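Local coordinates for Ras-related protein Rab-7L1 (Homo sapiens, PDB 6HH2), which binds and hydrolyses GTP as a Rab-family switch in vesicle trafficking between endosomes, lysosomes and the Golgi, where it recruits LRRK2 and stimulates its kinase activity, at residues S25-Y30 / D46-V51; V60-W65 / V171-M176. The protein carries 4 engineered substitutions. All coordinates share one frame; numbering follows the deposited sequence.

In the fold
Contacts 1 and 2 lie in one Ras-like domain with their centres 11 Å apart, and both involve neighbouring strands of the central sheet. Strands 48-55 and 58-66, consecutive in the chain, are antiparallel neighbours there: K50 O and L62 N approach to 2.8 Å, as do A48 O and L64 N, each a probable hydrogen bond. Y30 joins the two contacts on the helix side, since its OH packs 3.4 Å from I173 CD1. The nucleotide is reached through contact 1 alone, where S25 at the far end of segment 25-30 binds the GDP phosphate; contact 2 is buried hydrophobic packing between the sheet and helix 165-178.

Contact 1. Residues S25-Y30 / D46-V51; sequences SLVQRY and DFALKV. With GDP (guanosine-5'-diphosphate), chain B.
Across this contact the last turn of helix 23-30 faces the start of strand 48-55, with V27 CA 7.2 Å from A48 CA and Y30 CA 7.4 Å from K50 CA. K50 makes the principal contact. Its chain runs extended to CE and bends only at the last torsion (chi4 61°), which brings the ammonium back to the end of the helix, where NZ donates a 2.7 Å hydrogen bond to the main-chain O of Y30. The C=O...N angle is 152°, with the donor tilted a little from the carbonyl plane. On the way the two side chains cross at about a right angle, the lysine methylenes passing over one face of the Y30 ring: CD lies over CE2, and CE, offset toward the rim, makes a CH-pi contact. NZ itself stands 4.2 Å from the ring centroid, close to the ring normal, a cation-pi interaction. One lysine thus meets both the carbonyl O and the ring face of a single residue.

In the Ras-like fold this helix follows the phosphate-binding P-loop, and at its other end S25 grips GDP twice: OG lies 2.6 Å from O1A, and the backbone N donates to the same oxygen at 2.8 Å. Just after the probable effector region the contact is apolar. The first torsion of V27 (chi1 172°) sets CG1 anti to the backbone N and turns it to A48, whose CB, the methyl pointing at the helix, lies 3.7 Å from V27 CG1. A48 also touches Y39, whose OH is hydrogen-bonded to L49 N.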
# COMPACT_ATOMS: atom_id res chain seq x y z
N SER A 25 6.54 -6.82 -6.11
CA SER A 25 7.92 -6.52 -5.75
C SER A 25 7.98 -5.77 -4.41
O SER A 25 8.85 -6.07 -3.59
CB SER A 25 8.58 -5.68 -6.85
OG SER A 25 8.65 -6.43 -8.05
N LEU A 26 7.07 -4.83 -4.27
CA LEU A 26 7.07 -4.16 -2.88
C LEU A 26 6.79 -5.16 -1.64
O LEU A 26 7.48 -5.23 -0.60
CB LEU A 26 6.03 -3.03 -2.86
CG LEU A 26 6.05 -2.22 -1.57
CD1 LEU A 26 5.83 -0.69 -1.92
CD2 LEU A 26 5.06 -2.68 -0.65
N VAL A 27 5.79 -6.03 -1.90
CA VAL A 27 5.49 -6.96 -0.81
C VAL A 27 6.66 -7.92 -0.58
O VAL A 27 7.03 -8.21 0.57
CB VAL A 27 4.20 -7.72 -1.13
CG1 VAL A 27 3.95 -8.84 -0.10
CG2 VAL A 27 3.02 -6.74 -1.19
N GLN A 28 7.28 -8.40 -1.67
CA GLN A 28 8.42 -9.30 -1.50
C GLN A 28 9.57 -8.62 -0.79
O GLN A 28 10.27 -9.26 0.00
CB GLN A 28 8.88 -9.79 -2.87
CG GLN A 28 7.87 -10.74 -3.49
CD GLN A 28 8.21 -11.10 -4.94
OE1 GLN A 28 8.84 -10.32 -5.66
NE2 GLN A 28 7.81 -12.28 -5.35
N ARG A 29 9.76 -7.32 -0.99
CA ARG A 29 10.86 -6.63 -0.34
C ARG A 29 10.55 -6.27 1.11
O ARG A 29 11.42 -6.37 2.00
CB ARG A 29 11.22 -5.39 -1.13
CG ARG A 29 12.66 -4.99 -0.83
CD ARG A 29 12.99 -3.66 -1.37
NE ARG A 29 13.69 -3.65 -2.66
CZ ARG A 29 14.98 -3.92 -2.83
NH1 ARG A 29 15.74 -4.32 -1.82
NH2 ARG A 29 15.52 -3.82 -4.04
N TYR A 30 9.33 -5.84 1.36
CA TYR A 30 8.96 -5.28 2.67
C TYR A 30 8.40 -6.31 3.66
O TYR A 30 8.52 -6.11 4.89
CB TYR A 30 7.94 -4.15 2.47
CG TYR A 30 7.77 -3.38 3.74
CD1 TYR A 30 8.79 -2.51 4.18
CD2 TYR A 30 6.63 -3.50 4.52
CE1 TYR A 30 8.68 -1.84 5.41
CE2 TYR A 30 6.50 -2.83 5.73
CZ TYR A 30 7.52 -1.99 6.14
OH TYR A 30 7.44 -1.32 7.33
N ASP A 46 -2.97 -15.72 1.68
CA ASP A 46 -3.76 -14.59 1.22
C ASP A 46 -3.00 -13.27 1.38
O ASP A 46 -3.31 -12.27 0.71
CB ASP A 46 -5.05 -14.45 2.05
CG ASP A 46 -6.07 -15.52 1.75
OD1 ASP A 46 -6.27 -15.82 0.55
OD2 ASP A 46 -6.62 -16.06 2.73
N PHE A 47 -1.98 -13.25 2.22
CA PHE A 47 -1.23 -12.02 2.53
C PHE A 47 0.15 -12.47 2.97
O PHE A 47 0.35 -13.62 3.32
CB PHE A 47 -1.91 -11.21 3.67
CG PHE A 47 -2.20 -12.03 4.92
CD1 PHE A 47 -1.23 -12.26 5.90
CD2 PHE A 47 -3.45 -12.63 5.09
CE1 PHE A 47 -1.52 -13.05 7.01
CE2 PHE A 47 -3.74 -13.40 6.22
CZ PHE A 47 -2.78 -13.61 7.18
N ALA A 48 1.08 -11.52 3.01
CA ALA A 48 2.40 -11.77 3.59
C ALA A 48 2.48 -10.98 4.89
O ALA A 48 1.80 -9.97 5.03
CB ALA A 48 3.48 -11.25 2.65
N LEU A 49 3.27 -11.45 5.84
CA LEU A 49 3.38 -10.78 7.13
C LEU A 49 4.67 -9.97 7.24
O LEU A 49 5.71 -10.30 6.65
CB LEU A 49 3.47 -11.84 8.21
CG LEU A 49 2.30 -12.09 9.18
CD1 LEU A 49 0.97 -11.48 8.89
CD2 LEU A 49 2.24 -13.52 9.67
N LYS A 50 4.61 -8.92 8.06
CA LYS A 50 5.80 -8.27 8.61
C LYS A 50 5.53 -8.04 10.09
O LYS A 50 4.44 -7.61 10.46
CB LYS A 50 6.12 -6.96 7.93
CG LYS A 50 7.54 -6.43 8.35
CD LYS A 50 7.64 -5.06 7.80
CE LYS A 50 9.08 -4.56 7.89
NZ LYS A 50 10.01 -5.45 7.08
N VAL A 51 6.52 -8.32 10.94
CA VAL A 51 6.30 -8.17 12.37
C VAL A 51 7.43 -7.28 12.90
O VAL A 51 8.59 -7.51 12.59
CB VAL A 51 6.30 -9.51 13.11
CG1 VAL A 51 5.94 -9.33 14.59
CG2 VAL A 51 5.33 -10.50 12.44
PB GDP B . 2.86 -5.89 -10.19
O1B GDP B . 2.28 -4.59 -9.77
O2B GDP B . 2.33 -6.40 -11.49
O3B GDP B . 2.86 -6.93 -9.09
O3A GDP B . 4.42 -5.51 -10.53
PA GDP B . 5.73 -6.37 -10.26
O1A GDP B . 6.18 -6.29 -8.82
O2A GDP B . 5.52 -7.76 -10.84
O5' GDP B . 6.82 -5.60 -11.13
C5' GDP B . 6.69 -5.48 -12.54
C4' GDP B . 8.07 -5.22 -13.15
O4' GDP B . 8.51 -3.89 -12.71
C3' GDP B . 9.09 -6.19 -12.60
O3' GDP B . 9.99 -6.45 -13.69
C2' GDP B . 9.79 -5.42 -11.51
O2' GDP B . 11.13 -5.86 -11.37
C1' GDP B . 9.75 -4.03 -12.08
N9 GDP B . 9.82 -3.00 -11.04
C8 GDP B . 9.12 -2.99 -9.87
N7 GDP B . 9.41 -1.85 -9.16
C5 GDP B . 10.29 -1.15 -9.90
C6 GDP B . 11.01 0.11 -9.75
O6 GDP B . 10.89 0.80 -8.72
N1 GDP B . 11.81 0.47 -10.77
C2 GDP B . 12.03 -0.23 -11.89
N2 GDP B . 12.91 0.22 -12.86
N3 GDP B . 11.42 -1.43 -12.06
C4 GDP B . 10.57 -1.88 -11.12

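Contact 2. Residues V60-W65 / V171-M176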
# COMPACT_ATOMS: atom_id res chain seq x y z
N VAL A 60 3.85 -4.72 16.45
CA VAL A 60 2.99 -4.38 15.31
C VAL A 60 3.11 -5.50 14.29
O VAL A 60 4.23 -5.90 13.94
CB VAL A 60 3.45 -3.06 14.67
CG1 VAL A 60 2.78 -2.86 13.30
CG2 VAL A 60 3.12 -1.89 15.62
N ARG A 61 1.98 -6.01 13.83
CA ARG A 61 1.95 -7.09 12.84
C ARG A 61 1.19 -6.55 11.63
O ARG A 61 0.06 -6.05 11.77
CB ARG A 61 1.26 -8.31 13.44
CG ARG A 61 1.06 -9.46 12.45
CD ARG A 61 0.49 -10.73 13.13
NE ARG A 61 1.48 -11.36 13.99
CZ ARG A 61 1.48 -11.31 15.32
NH1 ARG A 61 0.51 -10.68 15.97
NH2 ARG A 61 2.44 -11.93 15.99
N LEU A 62 1.82 -6.57 10.46
CA LEU A 62 1.17 -6.10 9.24
C LEU A 62 0.85 -7.30 8.35
O LEU A 62 1.72 -8.14 8.11
CB LEU A 62 2.09 -5.21 8.42
CG LEU A 62 2.69 -4.03 9.11
CD1 LEU A 62 3.49 -3.26 8.04
CD2 LEU A 62 1.58 -3.19 9.72
N GLN A 63 -0.38 -7.38 7.87
CA GLN A 63 -0.76 -8.26 6.75
C GLN A 63 -0.72 -7.43 5.49
O GLN A 63 -1.45 -6.43 5.36
CB GLN A 63 -2.18 -8.80 6.94
CG GLN A 63 -2.37 -9.64 8.18
CD GLN A 63 -3.79 -10.16 8.30
OE1 GLN A 63 -4.66 -9.77 7.50
NE2 GLN A 63 -4.05 -11.03 9.27
N LEU A 64 0.14 -7.80 4.56
CA LEU A 64 0.29 -7.09 3.30
C LEU A 64 -0.51 -7.87 2.23
O LEU A 64 -0.13 -8.99 1.85
CB LEU A 64 1.76 -7.01 2.91
CG LEU A 64 2.62 -6.29 3.96
CD1 LEU A 64 4.11 -6.59 3.68
CD2 LEU A 64 2.29 -4.77 3.93
N TRP A 65 -1.60 -7.27 1.74
CA TRP A 65 -2.54 -7.95 0.83
C TRP A 65 -2.32 -7.40 -0.58
O TRP A 65 -2.65 -6.26 -0.85
CB TRP A 65 -3.97 -7.71 1.28
CG TRP A 65 -4.41 -8.51 2.43
CD1 TRP A 65 -3.95 -8.41 3.76
CD2 TRP A 65 -5.41 -9.51 2.42
NE1 TRP A 65 -4.66 -9.30 4.56
CE2 TRP A 65 -5.55 -10.00 3.76
CE3 TRP A 65 -6.23 -10.02 1.41
CZ2 TRP A 65 -6.45 -11.00 4.11
CZ3 TRP A 65 -7.15 -11.02 1.75
CH2 TRP A 65 -7.25 -11.50 3.10
N VAL A 171 6.06 5.62 8.03
CA VAL A 171 5.15 6.71 8.40
C VAL A 171 3.70 6.26 8.29
O VAL A 171 2.84 6.73 9.06
CB VAL A 171 5.44 8.02 7.64
CG1 VAL A 171 6.91 8.47 7.88
CG2 VAL A 171 5.04 7.92 6.19
N LEU A 172 3.40 5.32 7.40
CA LEU A 172 2.05 4.75 7.36
C LEU A 172 1.75 3.94 8.62
O LEU A 172 0.64 4.04 9.16
CB LEU A 172 1.89 3.91 6.10
CG LEU A 172 0.49 3.35 5.87
CD1 LEU A 172 -0.54 4.46 5.70
CD2 LEU A 172 0.51 2.42 4.66
N ILE A 173 2.71 3.14 9.10
CA ILE A 173 2.50 2.42 10.37
C ILE A 173 2.22 3.38 11.49
O ILE A 173 1.33 3.14 12.33
CB ILE A 173 3.72 1.56 10.69
CG1 ILE A 173 3.85 0.45 9.66
CG2 ILE A 173 3.64 0.97 12.15
CD1 ILE A 173 5.23 -0.33 9.77
N GLU A 174 2.99 4.46 11.57
CA GLU A 174 2.79 5.39 12.66
C GLU A 174 1.42 6.03 12.58
O GLU A 174 0.77 6.24 13.62
CB GLU A 174 3.93 6.40 12.72
CG GLU A 174 5.31 5.68 12.88
CD GLU A 174 6.45 6.61 13.15
OE1 GLU A 174 6.17 7.79 13.41
OE2 GLU A 174 7.63 6.17 13.16
N LYS A 175 0.92 6.24 11.37
CA LYS A 175 -0.44 6.79 11.24
C LYS A 175 -1.50 5.77 11.66
O LYS A 175 -2.51 6.12 12.27
CB LYS A 175 -0.67 7.24 9.79
CG LYS A 175 -2.12 7.73 9.52
CD LYS A 175 -2.38 9.04 10.24
CE LYS A 175 -1.87 10.21 9.42
NZ LYS A 175 -2.28 11.46 10.12
N MET A 176 -1.31 4.51 11.27
CA MET A 176 -2.27 3.47 11.68
C MET A 176 -2.28 3.31 13.19
O MET A 176 -3.33 3.09 13.79
CB MET A 176 -1.94 2.14 11.01
CG MET A 176 -2.19 2.18 9.46
SD MET A 176 -2.04 0.56 8.71
CE MET A 176 -0.26 0.18 8.95
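In the Ras-like fold a C-terminal helix packs on the central sheet, and here helix 165-178 lies against strand 58-66 through the apolar side chains of V60, L62, I173 and M176. The short segment axes approach to 10.9 Å and their N-to-C directions differ by 111°, so the helix runs across the strand. I173 fits against two strand residues that point the same way. Its CD1 meets L62 CD1 at 3.8 Å, with CG1 only slightly farther from that methyl, while its other branch, CG2, reaches V60 CG1 at 4.1 Å. With chi1 at -66°, CG2 is anti to the backbone N and faces V60, while CG1 carries CD1 to L62.

L62 likewise uses both its methyls: CD2 turns to M176 and lies 3.9 Å from CE. The methionine chain is extended as far as SD and then bends at chi3 (-66°), which places the terminal methyl on the leucine. No hydrogen bond crosses between the segments, and all four touching residues are buried.

Around this packing, M176 also rests on F11 and V13 of strand 8-17, I173 on L52 of strand 48-55, and Y30 of helix 23-30 touches L62, so that helix 23-30 lies beside helix 165-178 and the two cover adjoining parts of the sheet.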